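Local coordinates for protein tryptophan halogenase superfamily (Brevundimonas sp. BAL3, PDB 6FRL) that is a flavin-dependent halogenase that prefers bromination over chlorination, probably acting on aromatic substrates, at residues B[59-62]-B[63-66]; B[121-125]-B[126-130]; B[353-356]-B[357-361]; B[483-486]-B[487-491]. One frame throughout, in Å; residues are numbered along the deposited sequence.

How the contacts relate
Along the chain the contacts follow one another in the order 1, 2, 3, 4, yet in space they fall into two pairs. Contacts 1 and 3, on helices 61-68 and 354-367, have centres 10 Å apart near the middle of the chain and touch: Ile-62 CD1 meets Ile-355 CG2 at 3.6 Å, and Thr-61 OG1 probably hydrogen-bonds Glu-359. Both helices also border helix 20-33. Contacts 2 and 4 lie at the surface, their centres 19 Å apart. There the loop following helix 116-125 meets helix 473-492, with Ala-130 CB 3.8 Å from Arg-484 CD. Contacts 1 and 2 are 37 Å apart between centres; helices far apart in sequence thus meet in two separate places.

Contact 1: B[59-62]-B[63-66]; sequences IPTI and RRFY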
ATOM      1  N   ILE B  59       8.008 -16.196   9.633  1.00 27.53           N
ATOM      2  CA  ILE B  59       7.507 -14.900  10.049  1.00 27.08           C
ATOM      3  C   ILE B  59       6.035 -15.057  10.492  1.00 23.66           C
ATOM      4  O   ILE B  59       5.429 -16.105  10.297  1.00 20.52           O
ATOM      5  CB  ILE B  59       7.712 -13.816   8.939  1.00 30.60           C
ATOM      6  CG1 ILE B  59       7.015 -14.179   7.623  1.00 31.48           C
ATOM      7  CG2 ILE B  59       9.188 -13.607   8.651  1.00 29.15           C
ATOM      8  CD1 ILE B  59       7.027 -13.027   6.644  1.00 32.12           C
ATOM      9  N   PRO B  60       5.456 -14.022  11.122  1.00 23.36           N
ATOM     10  CA  PRO B  60       4.121 -14.210  11.710  1.00 23.39           C
ATOM     11  C   PRO B  60       2.945 -14.520  10.748  1.00 23.83           C
ATOM     12  O   PRO B  60       1.890 -15.040  11.197  1.00 22.90           O
ATOM     13  CB  PRO B  60       3.887 -12.892  12.447  1.00 23.75           C
ATOM     14  CG  PRO B  60       5.267 -12.408  12.764  1.00 23.31           C
ATOM     15  CD  PRO B  60       6.024 -12.720  11.523  1.00 23.65           C
ATOM     16  N   THR B  61       3.105 -14.213   9.465  1.00 23.40           N
ATOM     17  CA  THR B  61       2.114 -14.611   8.492  1.00 24.31           C
ATOM     18  C   THR B  61       1.745 -16.120   8.648  1.00 24.90           C
ATOM     19  O   THR B  61       0.593 -16.476   8.485  1.00 25.76           O
ATOM     20  CB  THR B  61       2.566 -14.309   7.040  1.00 25.51           C
ATOM     21  OG1 THR B  61       3.829 -14.957   6.758  1.00 27.61           O
ATOM     22  CG2 THR B  61       2.677 -12.816   6.777  1.00 23.32           C
ATOM     23  N   ILE B  62       2.697 -16.994   8.982  1.00 26.08           N
ATOM     24  CA  ILE B  62       2.419 -18.456   9.064  1.00 27.25           C
ATOM     25  C   ILE B  62       1.306 -18.809  10.087  1.00 26.72           C
ATOM     26  O   ILE B  62       0.553 -19.757   9.879  1.00 26.09           O
ATOM     27  CB  ILE B  62       3.710 -19.292   9.327  1.00 26.42           C
ATOM     28  CG1 ILE B  62       3.528 -20.750   8.948  1.00 27.56           C
ATOM     29  CG2 ILE B  62       4.093 -19.282  10.800  1.00 27.06           C
ATOM     30  CD1 ILE B  62       3.193 -21.013   7.503  1.00 27.69           C
ATOM     31  N   ARG B  63       1.190 -18.026  11.159  1.00 27.10           N
ATOM     32  CA  ARG B  63       0.131 -18.242  12.170  1.00 27.45           C
ATOM     33  C   ARG B  63      -1.230 -17.887  11.591  1.00 27.30           C
ATOM     34  O   ARG B  63      -2.208 -18.549  11.927  1.00 27.09           O
ATOM     35  CB  ARG B  63       0.402 -17.494  13.505  1.00 28.08           C
ATOM     36  CG  ARG B  63       1.761 -17.880  14.149  1.00 26.55           C
ATOM     37  CD  ARG B  63       2.000 -17.342  15.558  1.00 26.21           C
ATOM     38  NE  ARG B  63       1.590 -15.948  15.662  1.00 26.03           N
ATOM     39  CZ  ARG B  63       0.433 -15.510  16.142  1.00 25.28           C
ATOM     40  NH1 ARG B  63      -0.482 -16.348  16.642  1.00 25.51           N
ATOM     41  NH2 ARG B  63       0.197 -14.208  16.140  1.00 25.12           N
ATOM     42  N   ARG B  64      -1.292 -16.894  10.710  1.00 27.99           N
ATOM     43  CA  ARG B  64      -2.511 -16.594   9.978  1.00 31.79           C
ATOM     44  C   ARG B  64      -2.830 -17.689   8.942  1.00 28.45           C
ATOM     45  O   ARG B  64      -3.987 -17.988   8.714  1.00 22.71           O
ATOM     46  CB  ARG B  64      -2.440 -15.204   9.312  1.00 39.41           C
ATOM     47  CG  ARG B  64      -3.708 -14.798   8.559  1.00 49.84           C
ATOM     48  CD  ARG B  64      -3.540 -13.488   7.769  1.00 62.58           C
ATOM     49  NE  ARG B  64      -2.713 -13.624   6.534  1.00 72.77           N
ATOM     50  CZ  ARG B  64      -1.623 -12.899   6.209  1.00 68.92           C
ATOM     51  NH1 ARG B  64      -1.146 -11.924   6.997  1.00 63.12           N
ATOM     52  NH2 ARG B  64      -0.991 -13.146   5.060  1.00 64.83           N
ATOM     53  N   PHE B  65      -1.798 -18.273   8.333  1.00 28.91           N
ATOM     54  CA  PHE B  65      -1.985 -19.288   7.292  1.00 28.07           C
ATOM     55  C   PHE B  65      -2.742 -20.478   7.867  1.00 28.21           C
ATOM     56  O   PHE B  65      -3.801 -20.860   7.365  1.00 28.96           O
ATOM     57  CB  PHE B  65      -0.643 -19.700   6.670  1.00 27.83           C
ATOM     58  CG  PHE B  65      -0.739 -20.864   5.736  1.00 27.20           C
ATOM     59  CD1 PHE B  65      -1.036 -20.668   4.378  1.00 27.57           C
ATOM     60  CD2 PHE B  65      -0.523 -22.161   6.197  1.00 26.40           C
ATOM     61  CE1 PHE B  65      -1.140 -21.743   3.519  1.00 27.37           C
ATOM     62  CE2 PHE B  65      -0.653 -23.248   5.345  1.00 26.61           C
ATOM     63  CZ  PHE B  65      -0.954 -23.037   4.010  1.00 27.51           C
ATOM     64  N   TYR B  66      -2.216 -21.044   8.942  1.00 29.00           N
ATOM     65  CA  TYR B  66      -2.878 -22.190   9.593  1.00 27.95           C
ATOM     66  C   TYR B  66      -4.121 -21.761  10.398  1.00 27.81           C
ATOM     67  O   TYR B  66      -5.049 -22.579  10.601  1.00 28.73           O
ATOM     68  CB  TYR B  66      -1.891 -23.060  10.395  1.00 26.13           C
ATOM     69  CG  TYR B  66      -1.140 -22.468  11.599  1.00 24.92           C
ATOM     70  CD1 TYR B  66      -1.777 -22.239  12.799  1.00 26.46           C
ATOM     71  CD2 TYR B  66       0.242 -22.305  11.568  1.00 24.72           C
ATOM     72  CE1 TYR B  66      -1.081 -21.777  13.925  1.00 26.92           C
ATOM     73  CE2 TYR B  66       0.949 -21.863  12.669  1.00 24.55           C
ATOM     74  CZ  TYR B  66       0.287 -21.591  13.849  1.00 25.00           C
ATOM     75  OH  TYR B  66       0.980 -21.128  14.946  1.00 23.83           O
TER
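Phe-65 N and Tyr-66 N donate to Thr-61 O (3.0 Å) and Ile-62 O (3.2 Å), the latter bond nearly straight at 172°, while Arg-63 N reaches Pro-60 O three residues back from above the carbonyl plane. Ile-62 swings CG1 anti to its backbone N (chi1 -161°), which carries CD1 to 4.1 Å from Phe-65 CD2, the two side chains meeting at a slant. Both belong to helix 61-68, a short helix whose apolar side packs on Met-25 of helix 20-33 and on helix 354-367. On another side, Thr-61 CG2 lies 3.9 Å from Arg-64 NH1, a methyl against a guanidinium. Tyr-66 has CG wedged between its own N and carbonyl carbon (chi1 63°), folding the ring back over the preceding turn: CD2 approaches Ile-62 O at 3.1 Å, and Arg-63 CA sits 3.7 Å above one ring face, offset toward the rim. The Tyr-66 hydroxyl hydrogen-bonds Asp-73, which also takes a salt bridge from Arg-63; a leucine in place of Tyr-66 would probably leave Asp-73 one partner short and uncover Arg-63 CA. Arg-63 also forms a salt bridge with Asp-162, donates through NE to the Trp-163 carbonyl and makes a cation-pi contact with Trp-163.

Contact 2: B[121-125]-B[126-130]; sequences LKQRR and AGDAA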
ATOM      1  N   LEU B 121      16.373  10.171  17.512  1.00 29.79           N
ATOM      2  CA  LEU B 121      17.595  10.769  16.963  1.00 30.89           C
ATOM      3  C   LEU B 121      17.956  12.132  17.566  1.00 32.38           C
ATOM      4  O   LEU B 121      19.125  12.367  17.863  1.00 33.39           O
ATOM      5  CB  LEU B 121      17.542  10.865  15.435  1.00 28.57           C
ATOM      6  CG  LEU B 121      17.708   9.503  14.763  1.00 27.04           C
ATOM      7  CD1 LEU B 121      17.122   9.481  13.358  1.00 26.78           C
ATOM      8  CD2 LEU B 121      19.184   9.117  14.771  1.00 27.37           C
ATOM      9  N   LYS B 122      16.972  13.010  17.743  1.00 34.37           N
ATOM     10  CA  LYS B 122      17.188  14.288  18.428  1.00 38.40           C
ATOM     11  C   LYS B 122      17.859  14.079  19.782  1.00 39.23           C
ATOM     12  O   LYS B 122      18.885  14.696  20.086  1.00 37.96           O
ATOM     13  CB  LYS B 122      15.874  15.067  18.639  1.00 40.55           C
ATOM     14  CG  LYS B 122      16.061  16.271  19.562  1.00 40.58           C
ATOM     15  CD  LYS B 122      14.790  17.138  19.595  1.00 44.87           C
ATOM     16  CE  LYS B 122      14.981  18.398  20.398  1.00 44.46           C
ATOM     17  NZ  LYS B 122      16.157  19.142  19.863  1.00 46.39           N
ATOM     18  N   GLN B 123      17.285  13.194  20.581  1.00 43.89           N
ATOM     19  CA  GLN B 123      17.820  12.911  21.925  1.00 46.89           C
ATOM     20  C   GLN B 123      19.195  12.269  21.843  1.00 44.16           C
ATOM     21  O   GLN B 123      20.084  12.568  22.633  1.00 48.17           O
ATOM     22  CB  GLN B 123      16.849  12.046  22.739  1.00 52.59           C
ATOM     23  CG  GLN B 123      17.061  12.080  24.255  1.00 61.33           C
ATOM     24  CD  GLN B 123      16.825  13.458  24.893  1.00 64.93           C
ATOM     25  OE1 GLN B 123      16.026  14.277  24.423  1.00 64.84           O
ATOM     26  NE2 GLN B 123      17.558  13.719  25.958  1.00 68.36           N
ATOM     27  N   ARG B 124      19.382  11.397  20.869  1.00 44.71           N
ATOM     28  CA  ARG B 124      20.688  10.796  20.650  1.00 47.98           C
ATOM     29  C   ARG B 124      21.732  11.861  20.317  1.00 49.40           C
ATOM     30  O   ARG B 124      22.884  11.717  20.698  1.00 50.21           O
ATOM     31  CB  ARG B 124      20.624   9.746  19.534  1.00 41.31           C
ATOM     32  CG  ARG B 124      21.938   9.072  19.267  1.00 36.54           C
ATOM     33  CD  ARG B 124      21.821   8.081  18.138  1.00 36.45           C
ATOM     34  NE  ARG B 124      23.081   7.353  17.951  1.00 36.92           N
ATOM     35  CZ  ARG B 124      24.029   7.660  17.065  1.00 36.08           C
ATOM     36  NH1 ARG B 124      23.861   8.631  16.149  1.00 37.45           N
ATOM     37  NH2 ARG B 124      25.123   6.920  17.034  1.00 36.86           N
ATOM     38  N   ARG B 125      21.313  12.902  19.596  1.00 53.80           N
ATOM     39  CA  ARG B 125      22.186  14.017  19.225  1.00 59.65           C
ATOM     40  C   ARG B 125      22.636  14.752  20.498  1.00 63.20           C
ATOM     41  O   ARG B 125      23.812  15.083  20.645  1.00 63.11           O
ATOM     42  CB  ARG B 125      21.440  14.956  18.261  1.00 64.10           C
ATOM     43  CG  ARG B 125      22.254  15.991  17.519  1.00 75.55           C
ATOM     44  CD  ARG B 125      21.368  17.083  16.919  1.00 87.77           C
ATOM     45  NE  ARG B 125      20.754  16.642  15.660  1.00104.12           N
ATOM     46  CZ  ARG B 125      21.371  16.609  14.471  1.00115.70           C
ATOM     47  NH1 ARG B 125      22.657  16.957  14.335  1.00113.68           N
ATOM     48  NH2 ARG B 125      20.697  16.200  13.395  1.00125.65           N
ATOM     49  N   ALA B 126      21.709  14.945  21.435  1.00 64.00           N
ATOM     50  CA  ALA B 126      21.992  15.633  22.697  1.00 60.96           C
ATOM     51  C   ALA B 126      22.667  14.807  23.795  1.00 58.29           C
ATOM     52  O   ALA B 126      22.729  15.286  24.924  1.00 68.23           O
ATOM     53  CB  ALA B 126      20.713  16.263  23.243  1.00 62.60           C
ATOM     54  N   GLY B 127      23.162  13.599  23.506  1.00 53.62           N
ATOM     55  CA  GLY B 127      24.049  12.887  24.450  1.00 54.94           C
ATOM     56  C   GLY B 127      23.574  11.568  25.066  1.00 53.61           C
ATOM     57  O   GLY B 127      24.396  10.712  25.415  1.00 47.27           O
ATOM     58  N   ASP B 128      22.255  11.406  25.224  1.00 56.23           N
ATOM     59  CA  ASP B 128      21.624  10.107  25.585  1.00 53.65           C
ATOM     60  C   ASP B 128      22.119   8.910  24.719  1.00 54.17           C
ATOM     61  O   ASP B 128      22.114   8.973  23.475  1.00 50.63           O
ATOM     62  CB  ASP B 128      20.101  10.221  25.431  1.00 56.00           C
ATOM     63  CG  ASP B 128      19.347   9.077  26.069  1.00 55.68           C
ATOM     64  OD1 ASP B 128      19.902   7.967  26.209  1.00 52.08           O
ATOM     65  OD2 ASP B 128      18.179   9.314  26.450  1.00 58.16           O
ATOM     66  N   ALA B 129      22.505   7.818  25.383  1.00 52.37           N
ATOM     67  CA  ALA B 129      23.080   6.636  24.711  1.00 55.26           C
ATOM     68  C   ALA B 129      22.170   5.368  24.665  1.00 51.97           C
ATOM     69  O   ALA B 129      22.650   4.280  24.298  1.00 43.77           O
ATOM     70  CB  ALA B 129      24.420   6.305  25.364  1.00 56.23           C
ATOM     71  N   ALA B 130      20.880   5.518  25.020  1.00 48.36           N
ATOM     72  CA  ALA B 130      19.935   4.383  25.048  1.00 45.35           C
ATOM     73  C   ALA B 130      19.659   3.805  23.652  1.00 40.84           C
ATOM     74  O   ALA B 130      19.196   4.535  22.773  1.00 37.22           O
ATOM     75  CB  ALA B 130      18.618   4.781  25.692  1.00 42.59           C
TER
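The amide of Gln-123 and the carboxylate of Asp-128 are turned almost at right angles, 81° between planes, and do not stack. What meets the acid is the aliphatic stem of the glutamine, with Gln-123 CG 3.7 Å from Asp-128 OD2. The other oxygen, Asp-128 OD1, accepts Ala-130 N at 2.9 Å on its anti side, 29° out of the carboxylate plane, closing an Asx turn. Asp-128 CB also lies 3.7 Å from Gln-123 O, so the acid leans on both the stem and the backbone of Gln-123.

The contact is the C-terminal end of helix 116-125. Ala-126 N still donates to Lys-122 O at 3.1 Å, but Ala-126 is the first residue to leave helical angles, and Gly-127 N makes a weak bond to Arg-124 O (3.4 Å). Gly-127 has a positive phi of 116°, where a CB would press on the preceding carbonyl oxygen. Nearby, Lys-122 forms a salt bridge with Asp-469.

With an alanine at Asp-128, Ala-130 N would probably lose its acceptor and the turn would be freer to move. Since one carboxylate oxygen holds a backbone N-H and the other rests by a methylene, the acid probably contributes to the loop's shape through the Asx turn; its charge may be partly eased by Arg-484, which lies near but makes no salt bridge with it.

Contact 3: B[353-356]-B[357-361]; sequences TSIA and LIETG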
ATOM      1  N   THR B 353      12.514 -16.416   4.988  1.00 28.95           N
ATOM      2  CA  THR B 353      11.494 -16.037   4.003  1.00 30.90           C
ATOM      3  C   THR B 353      10.973 -17.143   3.104  1.00 31.10           C
ATOM      4  O   THR B 353      10.068 -16.904   2.334  1.00 31.57           O
ATOM      5  CB  THR B 353      11.977 -14.886   3.085  1.00 31.90           C
ATOM      6  OG1 THR B 353      13.219 -15.255   2.483  1.00 31.64           O
ATOM      7  CG2 THR B 353      12.121 -13.558   3.871  1.00 31.05           C
ATOM      8  N   SER B 354      11.524 -18.347   3.210  1.00 33.26           N
ATOM      9  CA  SER B 354      11.170 -19.473   2.324  1.00 30.05           C
ATOM     10  C   SER B 354       9.693 -19.860   2.416  1.00 26.37           C
ATOM     11  O   SER B 354       8.969 -19.913   1.403  1.00 24.81           O
ATOM     12  CB  SER B 354      12.031 -20.701   2.673  1.00 29.80           C
ATOM     13  OG  SER B 354      13.313 -20.544   2.115  1.00 33.71           O
ATOM     14  N   ILE B 355       9.269 -20.176   3.634  1.00 23.92           N
ATOM     15  CA  ILE B 355       7.913 -20.535   3.870  1.00 24.24           C
ATOM     16  C   ILE B 355       7.015 -19.332   3.527  1.00 25.62           C
ATOM     17  O   ILE B 355       5.984 -19.496   2.867  1.00 27.03           O
ATOM     18  CB  ILE B 355       7.751 -21.127   5.272  1.00 23.47           C
ATOM     19  CG1 ILE B 355       8.342 -22.550   5.236  1.00 23.99           C
ATOM     20  CG2 ILE B 355       6.296 -21.116   5.739  1.00 24.05           C
ATOM     21  CD1 ILE B 355       8.361 -23.306   6.565  1.00 23.64           C
ATOM     22  N   ALA B 356       7.440 -18.129   3.912  1.00 24.97           N
ATOM     23  CA  ALA B 356       6.692 -16.919   3.616  1.00 24.58           C
ATOM     24  C   ALA B 356       6.381 -16.727   2.122  1.00 23.91           C
ATOM     25  O   ALA B 356       5.312 -16.247   1.762  1.00 21.17           O
ATOM     26  CB  ALA B 356       7.453 -15.722   4.159  1.00 25.90           C
ATOM     27  N   LEU B 357       7.329 -17.086   1.266  1.00 23.52           N
ATOM     28  CA  LEU B 357       7.166 -16.976  -0.193  1.00 23.35           C
ATOM     29  C   LEU B 357       6.189 -18.006  -0.779  1.00 24.89           C
ATOM     30  O   LEU B 357       5.509 -17.736  -1.805  1.00 27.93           O
ATOM     31  CB  LEU B 357       8.520 -17.010  -0.888  1.00 22.87           C
ATOM     32  CG  LEU B 357       9.420 -15.753  -0.647  1.00 23.00           C
ATOM     33  CD1 LEU B 357      10.881 -16.084  -0.824  1.00 21.68           C
ATOM     34  CD2 LEU B 357       9.051 -14.554  -1.535  1.00 22.59           C
ATOM     35  N   ILE B 358       6.090 -19.166  -0.124  1.00 26.55           N
ATOM     36  CA  ILE B 358       5.037 -20.168  -0.399  1.00 25.77           C
ATOM     37  C   ILE B 358       3.684 -19.604  -0.024  1.00 27.66           C
ATOM     38  O   ILE B 358       2.754 -19.661  -0.828  1.00 34.78           O
ATOM     39  CB  ILE B 358       5.309 -21.499   0.342  1.00 25.74           C
ATOM     40  CG1 ILE B 358       6.528 -22.195  -0.300  1.00 25.89           C
ATOM     41  CG2 ILE B 358       4.094 -22.425   0.313  1.00 25.78           C
ATOM     42  CD1 ILE B 358       7.272 -23.127   0.623  1.00 25.38           C
ATOM     43  N   GLU B 359       3.577 -19.027   1.169  1.00 29.26           N
ATOM     44  CA  GLU B 359       2.316 -18.417   1.623  1.00 28.78           C
ATOM     45  C   GLU B 359       1.791 -17.311   0.671  1.00 26.42           C
ATOM     46  O   GLU B 359       0.613 -17.245   0.376  1.00 24.08           O
ATOM     47  CB  GLU B 359       2.472 -17.781   3.013  1.00 31.16           C
ATOM     48  CG  GLU B 359       2.842 -18.673   4.179  1.00 34.27           C
ATOM     49  CD  GLU B 359       3.096 -17.856   5.445  1.00 40.07           C
ATOM     50  OE1 GLU B 359       2.112 -17.241   5.963  1.00 40.76           O
ATOM     51  OE2 GLU B 359       4.270 -17.817   5.899  1.00 40.04           O
ATOM     52  N   THR B 360       2.677 -16.411   0.250  1.00 25.26           N
ATOM     53  CA  THR B 360       2.301 -15.312  -0.617  1.00 24.95           C
ATOM     54  C   THR B 360       1.898 -15.865  -1.983  1.00 25.54           C
ATOM     55  O   THR B 360       0.962 -15.350  -2.609  1.00 23.43           O
ATOM     56  CB  THR B 360       3.419 -14.264  -0.774  1.00 25.51           C
ATOM     57  OG1 THR B 360       4.627 -14.900  -1.217  1.00 25.94           O
ATOM     58  CG2 THR B 360       3.679 -13.505   0.539  1.00 25.32           C
ATOM     59  N   GLY B 361       2.597 -16.915  -2.431  1.00 25.67           N
ATOM     60  CA  GLY B 361       2.269 -17.563  -3.710  1.00 25.80           C
ATOM     61  C   GLY B 361       0.881 -18.153  -3.705  1.00 26.20           C
ATOM     62  O   GLY B 361       0.126 -17.967  -4.657  1.00 24.78           O
TER
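With CG anti to the carbonyl carbon (chi1 -69°), Leu-357 is swung back along the helix toward Thr-353; Glu-359 takes the same turn at chi1 and then runs out straight, which sends its carboxylate over Ala-356. They belong to helix 354-367, whose first turns are largely buried and pack on helix 20-33; the N-terminal end of the latter carries part of an apparent Rossmann-type GxGxxG pattern, consistent with a flavin-binding fold. Thr-353 and Leu-357 lie side by side and point the same way, with Leu-357 CG 3.3 Å from Thr-353 O. That same oxygen receives Leu-357 N at 2.9 Å, so the bond is flanked by hydrocarbon. Further on, Glu-359 N and Thr-360 N donate to Ile-355 O and Ala-356 O, each at 3.0 Å. Glu-359 OE2 stands 3.4 Å from Ala-356 CA and 3.9 Å from Ile-355 CG2, between backbone and gamma methyl, and the carboxylate is also met, weakly, by the Thr-61 hydroxyl of helix 61-68. Ile-358 faces Thr-21 and Met-25, about 5 Å from a bound tartrate, probably from the crystallisation liquor. Leu-357 instead packs on Glu-389 and Met-390 of helix 376-402. Thr-360 OG1, which hydrogen-bonds Glu-389, also lies 3.3 Å from Ala-356 O.

Contact 4: B[483-486]-B[487-491]; sequences MRAN and IADLV
Asp-489 folds back over the turn that holds it: its N donates to Ala-485 O at 2.9 Å and 171°, while its own carboxylate carbon CG comes to 3.4 Å from the same oxygen. The torsion responsible sets CG opposite the carbonyl carbon and next to the backbone N (chi1 -69°). Two residues earlier, Ile-487 N meets Met-483 O at 3.2 Å, nearly along the C=O axis, and Ile-487 CG1 lies 3.9 Å from that oxygen. Leu-490 CB is 3.2 Å from Asn-486 O, the atom that accepts Leu-490 N, and Ala-488 N donates to Arg-484 O.

Regular i to i+4 bonding of this kind marks the interior of an alpha-helix, here helix 473-492, and its sides differ. Ile-487 and Leu-490 rest on Ala-140 and Leu-137 of helix 137-143, while Met-483 packs on Tyr-135 and Leu-158. Arg-484 reaches the Tyr-135 hydroxyl through NH1. Ala-485, Asn-486, Ala-488 and Asp-489 lie on the exposed side.

Asp-489 OD2 and Ala-485 O, two acceptors 3.5 Å apart, cannot bond to each other; their proximity is likely to be mildly unfavourable, and solvent at this exposed position probably screens the carboxylate.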
ATOM      1  N   MET B 483       8.859   5.568  28.730  1.00 48.29           N
ATOM      2  CA  MET B 483       8.662   4.493  27.749  1.00 42.41           C
ATOM      3  C   MET B 483       9.637   3.359  28.033  1.00 40.58           C
ATOM      4  O   MET B 483       9.240   2.219  28.159  1.00 44.85           O
ATOM      5  CB  MET B 483       8.902   4.994  26.329  1.00 43.39           C
ATOM      6  CG  MET B 483       7.725   5.746  25.736  1.00 47.56           C
ATOM      7  SD  MET B 483       7.888   6.133  23.972  1.00 47.83           S
ATOM      8  CE  MET B 483       8.696   7.716  24.028  1.00 51.15           C
ATOM      9  N   ARG B 484      10.911   3.711  28.129  1.00 38.55           N
ATOM     10  CA  ARG B 484      12.028   2.803  28.341  1.00 42.01           C
ATOM     11  C   ARG B 484      11.801   1.930  29.581  1.00 42.08           C
ATOM     12  O   ARG B 484      12.039   0.729  29.570  1.00 43.58           O
ATOM     13  CB  ARG B 484      13.304   3.668  28.447  1.00 43.28           C
ATOM     14  CG  ARG B 484      14.636   2.968  28.425  1.00 47.18           C
ATOM     15  CD  ARG B 484      15.771   3.895  27.976  1.00 52.27           C
ATOM     16  NE  ARG B 484      16.120   4.945  28.948  1.00 54.10           N
ATOM     17  CZ  ARG B 484      15.896   6.254  28.815  1.00 51.70           C
ATOM     18  NH1 ARG B 484      15.257   6.775  27.757  1.00 51.54           N
ATOM     19  NH2 ARG B 484      16.274   7.065  29.798  1.00 47.60           N
ATOM     20  N   ALA B 485      11.275   2.550  30.624  1.00 45.94           N
ATOM     21  CA  ALA B 485      10.925   1.870  31.865  1.00 46.42           C
ATOM     22  C   ALA B 485       9.654   1.008  31.751  1.00 47.64           C
ATOM     23  O   ALA B 485       9.659  -0.107  32.255  1.00 51.36           O
ATOM     24  CB  ALA B 485      10.776   2.885  32.991  1.00 45.70           C
ATOM     25  N   ASN B 486       8.584   1.500  31.117  1.00 41.52           N
ATOM     26  CA  ASN B 486       7.349   0.698  30.942  1.00 43.90           C
ATOM     27  C   ASN B 486       7.661  -0.670  30.310  1.00 39.94           C
ATOM     28  O   ASN B 486       7.195  -1.722  30.757  1.00 36.90           O
ATOM     29  CB  ASN B 486       6.304   1.409  30.054  1.00 51.83           C
ATOM     30  CG  ASN B 486       5.658   2.627  30.729  1.00 56.89           C
ATOM     31  OD1 ASN B 486       5.604   2.727  31.957  1.00 62.91           O
ATOM     32  ND2 ASN B 486       5.169   3.575  29.913  1.00 60.72           N
ATOM     33  N   ILE B 487       8.463  -0.633  29.254  1.00 38.64           N
ATOM     34  CA  ILE B 487       8.917  -1.862  28.588  1.00 37.29           C
ATOM     35  C   ILE B 487       9.775  -2.748  29.509  1.00 32.18           C
ATOM     36  O   ILE B 487       9.542  -3.949  29.596  1.00 30.85           O
ATOM     37  CB  ILE B 487       9.640  -1.555  27.240  1.00 33.29           C
ATOM     38  CG1 ILE B 487       8.606  -1.145  26.206  1.00 33.73           C
ATOM     39  CG2 ILE B 487      10.432  -2.770  26.744  1.00 32.58           C
ATOM     40  CD1 ILE B 487       9.199  -0.610  24.927  1.00 37.84           C
ATOM     41  N   ALA B 488      10.769  -2.157  30.173  1.00 32.28           N
ATOM     42  CA  ALA B 488      11.745  -2.945  30.963  1.00 30.55           C
ATOM     43  C   ALA B 488      11.018  -3.666  32.106  1.00 29.80           C
ATOM     44  O   ALA B 488      11.243  -4.839  32.298  1.00 28.37           O
ATOM     45  CB  ALA B 488      12.875  -2.067  31.462  1.00 28.58           C
ATOM     46  N   ASP B 489      10.082  -2.969  32.757  1.00 28.24           N
ATOM     47  CA  ASP B 489       9.245  -3.501  33.841  1.00 30.96           C
ATOM     48  C   ASP B 489       8.179  -4.525  33.423  1.00 33.95           C
ATOM     49  O   ASP B 489       7.883  -5.470  34.186  1.00 35.35           O
ATOM     50  CB  ASP B 489       8.550  -2.342  34.602  1.00 29.61           C
ATOM     51  CG  ASP B 489       9.530  -1.491  35.405  1.00 29.80           C
ATOM     52  OD1 ASP B 489      10.616  -1.985  35.759  1.00 28.80           O
ATOM     53  OD2 ASP B 489       9.206  -0.325  35.687  1.00 30.60           O
ATOM     54  N   LEU B 490       7.585  -4.320  32.247  1.00 35.17           N
ATOM     55  CA  LEU B 490       6.690  -5.300  31.624  1.00 35.70           C
ATOM     56  C   LEU B 490       7.482  -6.590  31.304  1.00 35.05           C
ATOM     57  O   LEU B 490       7.055  -7.699  31.658  1.00 38.71           O
ATOM     58  CB  LEU B 490       6.046  -4.680  30.368  1.00 39.13           C
ATOM     59  CG  LEU B 490       5.060  -5.505  29.513  1.00 40.36           C
ATOM     60  CD1 LEU B 490       4.062  -6.311  30.347  1.00 41.13           C
ATOM     61  CD2 LEU B 490       4.305  -4.557  28.600  1.00 38.36           C
ATOM     62  N   VAL B 491       8.656  -6.438  30.686  1.00 32.78           N
ATOM     63  CA  VAL B 491       9.538  -7.588  30.451  1.00 33.22           C
ATOM     64  C   VAL B 491       9.870  -8.314  31.728  1.00 29.70           C
ATOM     65  O   VAL B 491       9.838  -9.521  31.757  1.00 32.51           O
ATOM     66  CB  VAL B 491      10.868  -7.199  29.727  1.00 32.46           C
ATOM     67  CG1 VAL B 491      11.868  -8.342  29.710  1.00 31.13           C
ATOM     68  CG2 VAL B 491      10.613  -6.809  28.287  1.00 32.84           C
TER